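Local coordinates for Glyco_hydro_cc domain-containing protein (Trichoderma gamsii, PDB 6UBD) that probably binds oligosaccharides and belongs to glycoside hydrolase family GH128 (subgroup VII), a family known for cleaving beta-1,3-glucans, at residues 98-103 and 138-143; 51-56 and 68-73; 173-178 and 203-208. All blocks are in the same frame, centred on the assembly; numbering follows the deposited sequence.

Interaction 1: 98-103 and 138-143; sequences PAYVMG and GAALGS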
loop_
_atom_site.group_PDB
_atom_site.type_symbol
_atom_site.label_atom_id
_atom_site.label_comp_id
_atom_site.label_asym_id
_atom_site.label_seq_id
_atom_site.Cartn_x
_atom_site.Cartn_y
_atom_site.Cartn_z
ATOM N N PRO A 98 -13.943 7.931 -5.644
ATOM C CA PRO A 98 -13.674 6.557 -5.274
ATOM C C PRO A 98 -14.199 6.274 -3.862
ATOM O O PRO A 98 -14.390 7.185 -3.047
ATOM C CB PRO A 98 -12.152 6.419 -5.392
ATOM C CG PRO A 98 -11.612 7.738 -5.723
ATOM C CD PRO A 98 -12.713 8.756 -5.612
ATOM N N ALA A 99 -14.375 4.975 -3.563
ATOM C CA ALA A 99 -14.682 4.561 -2.180
ATOM C C ALA A 99 -13.456 4.755 -1.260
ATOM O O ALA A 99 -13.663 5.114 -0.078
ATOM C CB ALA A 99 -15.147 3.120 -2.127
ATOM N N TYR A 100 -12.225 4.547 -1.779
ATOM C CA TYR A 100 -10.998 4.631 -0.971
ATOM C C TYR A 100 -9.922 5.360 -1.788
ATOM O O TYR A 100 -9.732 5.007 -2.968
ATOM C CB TYR A 100 -10.490 3.231 -0.595
ATOM C CG TYR A 100 -11.460 2.333 0.173
ATOM C CD1 TYR A 100 -12.392 1.546 -0.486
ATOM C CD2 TYR A 100 -11.485 2.298 1.553
ATOM C CE1 TYR A 100 -13.311 0.763 0.219
ATOM C CE2 TYR A 100 -12.369 1.492 2.262
ATOM C CZ TYR A 100 -13.320 0.737 1.587
ATOM O OH TYR A 100 -14.239 -0.050 2.255
ATOM N N VAL A 101 -9.204 6.304 -1.142
ATOM C CA VAL A 101 -8.112 7.033 -1.834
ATOM C C VAL A 101 -6.931 7.134 -0.875
ATOM O O VAL A 101 -7.124 7.575 0.275
ATOM C CB VAL A 101 -8.532 8.364 -2.412
ATOM C CG1 VAL A 101 -9.119 9.216 -1.396
ATOM C CG2 VAL A 101 -7.434 9.138 -3.149
ATOM N N MET A 102 -5.747 6.808 -1.385
ATOM C CA MET A 102 -4.509 6.943 -0.626
ATOM C C MET A 102 -3.707 8.182 -1.081
ATOM O O MET A 102 -3.615 8.467 -2.305
ATOM C CB MET A 102 -3.621 5.689 -0.814
ATOM C CG MET A 102 -4.263 4.351 -0.400
ATOM S SD MET A 102 -3.357 2.890 -0.798
ATOM C CE MET A 102 -3.440 2.843 -2.586
ATOM N N GLY A 103 -2.974 8.776 -0.127
ATOM C CA GLY A 103 -2.022 9.839 -0.435
ATOM C C GLY A 103 -0.654 9.365 -0.902
ATOM O O GLY A 103 -0.500 8.182 -1.387
ATOM N N GLY A 138 -17.217 11.704 0.473
ATOM C CA GLY A 138 -17.482 10.367 1.031
ATOM C C GLY A 138 -16.363 9.339 0.929
ATOM O O GLY A 138 -16.522 8.221 1.462
ATOM N N ALA A 139 -15.260 9.647 0.237
ATOM C CA ALA A 139 -14.180 8.646 0.187
ATOM C C ALA A 139 -13.564 8.438 1.584
ATOM O O ALA A 139 -13.375 9.427 2.331
ATOM C CB ALA A 139 -13.103 9.110 -0.770
ATOM N N ALA A 140 -13.156 7.190 1.905
ATOM C CA ALA A 140 -12.247 6.926 3.025
ATOM C C ALA A 140 -10.815 7.292 2.592
ATOM O O ALA A 140 -10.397 6.927 1.475
ATOM C CB ALA A 140 -12.308 5.483 3.451
ATOM N N LEU A 141 -10.120 8.053 3.469
ATOM C CA LEU A 141 -8.782 8.596 3.107
ATOM C C LEU A 141 -7.628 7.832 3.775
ATOM O O LEU A 141 -7.691 7.661 5.006
ATOM C CB LEU A 141 -8.730 10.088 3.529
ATOM C CG LEU A 141 -9.768 11.027 2.907
ATOM C CD1 LEU A 141 -9.443 12.474 3.280
ATOM C CD2 LEU A 141 -9.794 10.911 1.392
ATOM N N GLY A 142 -6.613 7.514 2.978
ATOM C CA GLY A 142 -5.410 6.888 3.517
ATOM C C GLY A 142 -4.291 7.911 3.593
ATOM O O GLY A 142 -4.035 8.655 2.639
ATOM N N SER A 143 -3.445 7.824 4.634
ATOM C CA SER A 143 -2.307 8.721 4.787
ATOM C C SER A 143 -1.319 8.535 3.650
ATOM O O SER A 143 -1.244 7.401 3.060
ATOM C CB SER A 143 -1.600 8.536 6.121
ATOM O OG SER A 143 -0.777 7.338 6.159
HETATM O O HOH W 1 -0.150 6.272 0.691
#

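Interaction 2: 51-56 and 68-73; sequences SWWHDW and LVPVSM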
loop_
_atom_site.group_PDB
_atom_site.type_symbol
_atom_site.label_atom_id
_atom_site.label_comp_id
_atom_site.label_asym_id
_atom_site.label_seq_id
_atom_site.Cartn_x
_atom_site.Cartn_y
_atom_site.Cartn_z
ATOM N N SER A 51 -9.953 -9.015 -1.633
ATOM C CA SER A 51 -11.094 -8.056 -1.732
ATOM C C SER A 51 -10.736 -6.811 -2.573
ATOM O O SER A 51 -11.691 -6.084 -2.992
ATOM C CB SER A 51 -11.575 -7.607 -0.348
ATOM O OG SER A 51 -10.478 -7.033 0.334
ATOM N N TRP A 52 -9.458 -6.470 -2.710
ATOM C CA TRP A 52 -9.066 -5.135 -3.212
ATOM C C TRP A 52 -7.748 -5.143 -3.908
ATOM O O TRP A 52 -6.918 -6.099 -3.717
ATOM C CB TRP A 52 -8.988 -4.119 -2.046
ATOM C CG TRP A 52 -7.871 -4.280 -1.065
ATOM C CD1 TRP A 52 -7.799 -5.205 -0.064
ATOM C CD2 TRP A 52 -6.671 -3.491 -1.007
ATOM N NE1 TRP A 52 -6.647 -5.017 0.640
ATOM C CE2 TRP A 52 -5.913 -3.964 0.097
ATOM C CE3 TRP A 52 -6.188 -2.385 -1.741
ATOM C CZ2 TRP A 52 -4.713 -3.362 0.478
ATOM C CZ3 TRP A 52 -4.998 -1.833 -1.350
ATOM C CH2 TRP A 52 -4.292 -2.296 -0.248
ATOM N N TRP A 53 -7.401 -4.146 -4.688
ATOM C CA TRP A 53 -6.016 -3.923 -5.204
ATOM C C TRP A 53 -5.763 -2.432 -5.438
ATOM O O TRP A 53 -6.744 -1.661 -5.578
ATOM C CB TRP A 53 -5.709 -4.734 -6.467
ATOM C CG TRP A 53 -5.979 -4.159 -7.829
ATOM C CD1 TRP A 53 -5.032 -3.782 -8.759
ATOM C CD2 TRP A 53 -7.264 -3.970 -8.482
ATOM N NE1 TRP A 53 -5.628 -3.423 -9.951
ATOM C CE2 TRP A 53 -6.992 -3.504 -9.793
ATOM C CE3 TRP A 53 -8.592 -4.097 -8.063
ATOM C CZ2 TRP A 53 -8.017 -3.190 -10.704
ATOM C CZ3 TRP A 53 -9.603 -3.791 -8.958
ATOM C CH2 TRP A 53 -9.306 -3.358 -10.259
ATOM N N HIS A 54 -4.519 -2.064 -5.547
ATOM C CA HIS A 54 -4.090 -0.759 -6.066
ATOM C C HIS A 54 -2.986 -0.936 -7.098
ATOM O O HIS A 54 -2.405 -2.045 -7.147
ATOM C CB HIS A 54 -3.740 0.248 -4.951
ATOM C CG HIS A 54 -2.344 0.072 -4.419
ATOM N ND1 HIS A 54 -1.288 0.744 -4.955
ATOM C CD2 HIS A 54 -1.878 -0.611 -3.332
ATOM C CE1 HIS A 54 -0.207 0.484 -4.236
ATOM N NE2 HIS A 54 -0.534 -0.352 -3.239
ATOM N N ASP A 55 -2.676 0.075 -7.896
ATOM C CA ASP A 55 -1.577 0.018 -8.880
ATOM C C ASP A 55 -0.846 1.357 -8.935
ATOM O O ASP A 55 -0.253 1.633 -9.966
ATOM C CB ASP A 55 -2.077 -0.456 -10.239
ATOM C CG ASP A 55 -3.011 0.552 -10.918
ATOM O OD1 ASP A 55 -3.303 1.617 -10.339
ATOM O OD2 ASP A 55 -3.407 0.265 -12.093
ATOM N N TRP A 56 -0.812 2.065 -7.807
ATOM C CA TRP A 56 -0.133 3.385 -7.701
ATOM C C TRP A 56 -0.774 4.499 -8.578
ATOM O O TRP A 56 -0.230 5.613 -8.591
ATOM C CB TRP A 56 1.379 3.273 -7.958
ATOM C CG TRP A 56 2.080 2.366 -6.970
ATOM C CD1 TRP A 56 2.562 2.671 -5.722
ATOM C CD2 TRP A 56 2.401 0.968 -7.173
ATOM N NE1 TRP A 56 3.127 1.574 -5.126
ATOM C CE2 TRP A 56 3.007 0.531 -5.978
ATOM C CE3 TRP A 56 2.195 0.050 -8.231
ATOM C CZ2 TRP A 56 3.412 -0.809 -5.820
ATOM C CZ3 TRP A 56 2.596 -1.274 -8.041
ATOM C CH2 TRP A 56 3.219 -1.701 -6.862
ATOM N N LEU A 68 -13.233 -6.654 -7.823
ATOM C CA LEU A 68 -12.548 -6.274 -6.560
ATOM C C LEU A 68 -12.721 -4.755 -6.349
ATOM O O LEU A 68 -13.081 -3.990 -7.277
ATOM C CB LEU A 68 -11.047 -6.611 -6.666
ATOM C CG LEU A 68 -10.674 -8.078 -6.880
ATOM C CD1 LEU A 68 -9.157 -8.204 -6.965
ATOM C CD2 LEU A 68 -11.197 -8.955 -5.716
ATOM N N VAL A 69 -12.443 -4.284 -5.137
ATOM C CA VAL A 69 -12.424 -2.832 -4.811
ATOM C C VAL A 69 -11.161 -2.186 -5.372
ATOM O O VAL A 69 -10.053 -2.597 -4.955
ATOM C CB VAL A 69 -12.479 -2.644 -3.274
ATOM C CG1 VAL A 69 -12.327 -1.173 -2.935
ATOM C CG2 VAL A 69 -13.767 -3.167 -2.656
ATOM N N PRO A 70 -11.245 -1.285 -6.356
ATOM C CA PRO A 70 -10.064 -0.610 -6.873
ATOM C C PRO A 70 -9.708 0.652 -6.085
ATOM O O PRO A 70 -10.462 1.635 -6.114
ATOM C CB PRO A 70 -10.432 -0.263 -8.333
ATOM C CG PRO A 70 -11.898 -0.568 -8.459
ATOM C CD PRO A 70 -12.448 -0.823 -7.075
ATOM N N VAL A 71 -8.630 0.621 -5.342
ATOM C CA VAL A 71 -8.290 1.709 -4.418
ATOM C C VAL A 71 -7.427 2.731 -5.188
ATOM O O VAL A 71 -6.389 2.405 -5.799
ATOM C CB VAL A 71 -7.585 1.187 -3.166
ATOM C CG1 VAL A 71 -7.064 2.303 -2.259
ATOM C CG2 VAL A 71 -8.481 0.221 -2.417
ATOM N N SER A 72 -7.864 4.019 -5.164
ATOM C CA SER A 72 -7.188 5.116 -5.884
ATOM C C SER A 72 -5.949 5.597 -5.117
ATOM O O SER A 72 -5.916 5.485 -3.881
ATOM C CB SER A 72 -8.212 6.238 -6.045
ATOM O OG SER A 72 -7.709 7.431 -6.679
ATOM N N MET A 73 -5.013 6.175 -5.839
ATOM C CA MET A 73 -3.837 6.847 -5.218
ATOM C C MET A 73 -3.584 8.181 -5.929
ATOM O O MET A 73 -3.683 8.225 -7.151
ATOM C CB MET A 73 -2.570 5.971 -5.310
ATOM C CG MET A 73 -1.340 6.599 -4.733
ATOM S SD MET A 73 0.171 5.596 -4.724
ATOM C CE MET A 73 -0.218 4.228 -3.627
HETATM O O HOH W 2 -3.994 2.779 -7.113
HETATM O O HOH W 3 -1.374 8.226 -8.659
#

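Interaction 3: 173-178 and 203-208; sequences HIFKSD and ACVFDQ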
loop_
_atom_site.group_PDB
_atom_site.type_symbol
_atom_site.label_atom_id
_atom_site.label_comp_id
_atom_site.label_asym_id
_atom_site.label_seq_id
_atom_site.Cartn_x
_atom_site.Cartn_y
_atom_site.Cartn_z
ATOM N N HIS A 173 4.398 0.983 4.695
ATOM C CA HIS A 173 5.203 0.065 3.860
ATOM C C HIS A 173 6.083 -0.760 4.813
ATOM O O HIS A 173 6.791 -0.181 5.631
ATOM C CB HIS A 173 6.092 0.862 2.886
ATOM C CG HIS A 173 5.319 1.425 1.726
ATOM N ND1 HIS A 173 5.958 2.074 0.660
ATOM C CD2 HIS A 173 3.997 1.357 1.432
ATOM C CE1 HIS A 173 5.005 2.402 -0.226
ATOM N NE2 HIS A 173 3.813 1.974 0.202
ATOM N N ILE A 174 6.042 -2.106 4.704
ATOM C CA ILE A 174 6.882 -2.997 5.575
ATOM C C ILE A 174 7.898 -3.779 4.714
ATOM O O ILE A 174 7.489 -4.649 3.900
ATOM C CB ILE A 174 5.954 -3.904 6.382
ATOM C CG1 ILE A 174 5.041 -3.111 7.322
ATOM C CG2 ILE A 174 6.845 -4.883 7.196
ATOM C CD1 ILE A 174 4.137 -3.917 8.248
ATOM N N PHE A 175 9.136 -3.383 4.839
ATOM C CA PHE A 175 10.290 -4.006 4.141
ATOM C C PHE A 175 11.228 -4.412 5.261
ATOM O O PHE A 175 12.036 -3.630 5.744
ATOM C CB PHE A 175 10.922 -3.062 3.132
ATOM C CG PHE A 175 9.979 -2.594 2.059
ATOM C CD1 PHE A 175 9.386 -3.496 1.193
ATOM C CD2 PHE A 175 9.752 -1.242 1.871
ATOM C CE1 PHE A 175 8.558 -3.060 0.193
ATOM C CE2 PHE A 175 8.873 -0.802 0.886
ATOM C CZ PHE A 175 8.241 -1.724 0.052
ATOM N N LYS A 176 11.131 -5.696 5.695
ATOM C CA LYS A 176 11.839 -6.246 6.885
ATOM C C LYS A 176 12.145 -7.732 6.628
ATOM O O LYS A 176 11.522 -8.340 5.735
ATOM C CB LYS A 176 10.997 -6.129 8.170
ATOM C CG LYS A 176 10.650 -4.699 8.606
ATOM C CD LYS A 176 11.901 -3.932 9.126
ATOM C CE LYS A 176 11.621 -2.499 9.528
ATOM N NZ LYS A 176 12.858 -1.839 9.988
ATOM N N SER A 177 13.085 -8.288 7.377
ATOM C CA SER A 177 13.593 -9.663 7.121
ATOM C C SER A 177 13.016 -10.631 8.130
ATOM O O SER A 177 13.310 -11.836 7.960
ATOM C CB SER A 177 15.075 -9.719 7.059
ATOM O OG SER A 177 15.621 -9.310 8.285
ATOM N N ASP A 178 12.279 -10.225 9.159
ATOM C CA ASP A 178 11.777 -11.119 10.222
ATOM C C ASP A 178 10.503 -10.513 10.814
ATOM O O ASP A 178 10.134 -9.339 10.560
ATOM C CB ASP A 178 12.848 -11.432 11.266
ATOM C CG ASP A 178 13.365 -10.250 12.072
ATOM O OD1 ASP A 178 12.754 -9.170 12.072
ATOM O OD2 ASP A 178 14.392 -10.484 12.726
ATOM N N ALA A 203 7.321 -6.526 1.488
ATOM C CA ALA A 203 8.237 -7.526 0.871
ATOM C C ALA A 203 9.334 -7.831 1.870
ATOM O O ALA A 203 9.700 -7.050 2.775
ATOM C CB ALA A 203 8.911 -7.029 -0.400
ATOM N N CYS A 204 9.933 -9.037 1.736
ATOM C CA CYS A 204 11.053 -9.527 2.590
ATOM C C CYS A 204 12.356 -8.877 2.092
ATOM O O CYS A 204 12.804 -9.139 0.955
ATOM C CB CYS A 204 11.138 -11.045 2.498
ATOM S SG CYS A 204 12.318 -11.854 3.622
ATOM N N VAL A 205 12.922 -8.009 2.923
ATOM C CA VAL A 205 14.143 -7.210 2.613
ATOM C C VAL A 205 14.967 -7.093 3.891
ATOM O O VAL A 205 14.449 -6.850 4.982
ATOM C CB VAL A 205 13.807 -5.810 2.076
ATOM C CG1 VAL A 205 15.087 -5.053 1.700
ATOM C CG2 VAL A 205 12.813 -5.830 0.939
ATOM N N PHE A 206 16.272 -7.298 3.716
ATOM C CA PHE A 206 17.320 -6.936 4.723
ATOM C C PHE A 206 17.512 -5.418 4.630
ATOM O O PHE A 206 18.450 -4.912 3.950
ATOM C CB PHE A 206 18.588 -7.768 4.478
ATOM C CG PHE A 206 18.456 -9.232 4.733
ATOM C CD1 PHE A 206 18.514 -9.787 6.012
ATOM C CD2 PHE A 206 18.168 -10.098 3.673
ATOM C CE1 PHE A 206 18.398 -11.166 6.185
ATOM C CE2 PHE A 206 18.034 -11.448 3.850
ATOM C CZ PHE A 206 18.111 -11.975 5.114
ATOM N N ASP A 207 16.577 -4.674 5.196
ATOM C CA ASP A 207 16.474 -3.234 4.946
ATOM C C ASP A 207 17.694 -2.485 5.473
ATOM O O ASP A 207 18.126 -1.524 4.804
ATOM C CB ASP A 207 15.218 -2.653 5.554
ATOM C CG ASP A 207 14.990 -2.786 7.046
ATOM O OD1 ASP A 207 15.176 -3.891 7.570
ATOM O OD2 ASP A 207 14.520 -1.772 7.647
ATOM N N GLN A 208 18.266 -2.906 6.614
ATOM C CA GLN A 208 19.436 -2.234 7.229
ATOM C C GLN A 208 20.740 -2.512 6.471
ATOM O O GLN A 208 21.698 -1.782 6.756
ATOM C CB GLN A 208 19.560 -2.683 8.690
ATOM C CG GLN A 208 18.209 -2.807 9.355
ATOM C CD GLN A 208 18.045 -2.111 10.679
ATOM O OE1 GLN A 208 18.654 -2.507 11.679
ATOM N NE2 GLN A 208 17.145 -1.122 10.706
HETATM O O HOH W 4 15.045 -6.403 8.720
#

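Interaction 1: 98-103 and 138-143
Val101 and Leu141 stand side by side on neighbouring parallel strands of a beta-alpha-beta crossover, in which strand 100-102 leads through helix 120-136 into strand 140-142 of a (beta/alpha)8-type barrel. This is the tight spot. Val101 CG1, placed between its backbone N and carbonyl carbon (chi1 55°), presses on Leu141 CD2 at 3.3 Å, closer than ordinary van der Waals contact. Behind them Leu141 packs on Trp127 and Ile131 of the connecting helix, and Ala139 CB closes the row 4.0 Å from Val101 CG1. The opposite face is easier: Ala140 CB lies obliquely beside the Tyr100 ring, 3.8 Å from CD2, while Tyr100 OH bonds to Pro27 O. Four backbone hydrogen bonds hold the pair in register, among them Val101 N to Ala140 O at 2.9 Å, which meets the carbonyl almost head-on (C=O...N 174°). The start of the strands is the solvent side: Ala99 is partly exposed there, and Gly138, exposed, ends the helix in a Schellman motif at a positive phi of 118°. At the other end, beyond the Gly103 N to Gly142 O bond, a water lies 2.8 Å from both Gly103 O and Ser143 O, bridging them.

Interaction 2: 51-56 and 68-73
Met73 reaches across to Trp56 and His54, touching the other segment along its whole side chain. CB sits 4.0 Å from the carbonyl carbon of Trp56, and CG is 4.1 Å from Trp56 O. The chain runs fully extended as far as SD, which comes to 3.7 Å from Trp56 CA and lies obliquely off the five-membered ring, a Met-aromatic contact. A turn at chi3 (-64°) then swings the methyl to where the two rings meet: CE is equally near His54 CE1 and Trp56 CD1, 3.8 Å from each, and His54 CE1 itself lies over one face of the Trp56 ring, toward its rim. Those rings are themselves fixed. His54 ND1 accepts a hydrogen bond from Trp56 N almost in the ring plane while NE2 bonds to Thr200 O, and Trp56 NE1 bonds to Glu201 OE2.

At the beginning of the strands Trp53 brings CE3 and CZ3 of its six-membered ring obliquely to Leu68 CB and Pro70 CB, with CZ3 3.7 Å from Pro70 CB. On the other face Trp52 CE3 meets Val71 CG2 at 3.5 Å, a snug oblique crossing. Three backbone bonds join the strands here, the straightest from Val71 N to Trp53 O at 3.0 Å (177° at the hydrogen). Beyond it waters take over, one linking Asp55 N with Val71 O and another Trp56 O with Met73 O. Direct parallel pairing early on, then water-bridged ends carrying aromatic and polar side chains, suits two adjacent strands of a (beta/alpha)8 barrel, whose C-terminal strand ends surround the active-site pocket in this class of glycosidases.

Interaction 3: 173-178 and 203-208
Lys176 and Asp207 form a salt bridge across the segments, NZ to OD2 at 2.9 Å, with the amine on the syn side of the carboxylate and 19° out of its plane. A bend at chi2 (-70°) folds the lysine chain back, which brings CD and CE along the carboxylate too. The other oxygen, Asp207 OD1, accepts a hydrogen bond from a water that also bonds to Ser177 OG, so both ends of the carboxylate are tied to segment 173-178. Phe175 O, close to Asp207 CG, is bonded by Gln149 NE2.

Two backbone hydrogen bonds follow. Ala203 N meets Ile174 O at 3.1 Å, nearly head-on to the carbonyl, whereas Val205 N reaches Lys176 O at 3.2 Å from well above the carbonyl plane. The strand axes stand at a steep 49° to each other. These are the parallel strands of a beta-alpha-beta unit in the (beta/alpha)8-type barrel; helix 179-193 connects them, and Asp178 caps its first turn through OD1 to Gly181 N.

Packing spreads to both faces. On the sheet face of Phe175 and Ala203, Ala203 CB sits at the edge of the Phe175 ring, 3.9 Å from CD1, and Phe211 meets the same ring edge-to-face; Val205 CG2 touches Phe175 CB at 4.0 Å. Farther along, Phe206 is the centre of an inverse gamma turn, and Ser177 CB lies over one face of its ring, toward the rim, in a CH-pi contact 4.0 Å from the centroid. On the opposite face, Cys204 SG is disulfide-bonded to Cys214 and its side chain touches Trp223 of helix 217-233.

Interactions 1 and 2 are directly continuous: strands 69-73 and 100-102 are neighbours in the sheet, and Met102 CE packs on both His54 and Met73 CE. Interaction 3 belongs to the same sheet but lies across the chain's centre, about 26 Å from interaction 1 and 23 Å from interaction 2 between centres. All three are mostly buried, but interaction 2 has partly exposed Leu68 and Val69 and exposed Pro70, and interaction 3 reaches partly exposed Ser177, Phe206 and Asp207. Interaction 1 rests on backbone bonding with small aliphatic groups, interaction 2 on tryptophans and a methionine, and interaction 3 adds a salt bridge. Interactions 1 and 3 each close a beta-alpha-beta unit; interaction 2's connection lacks helix.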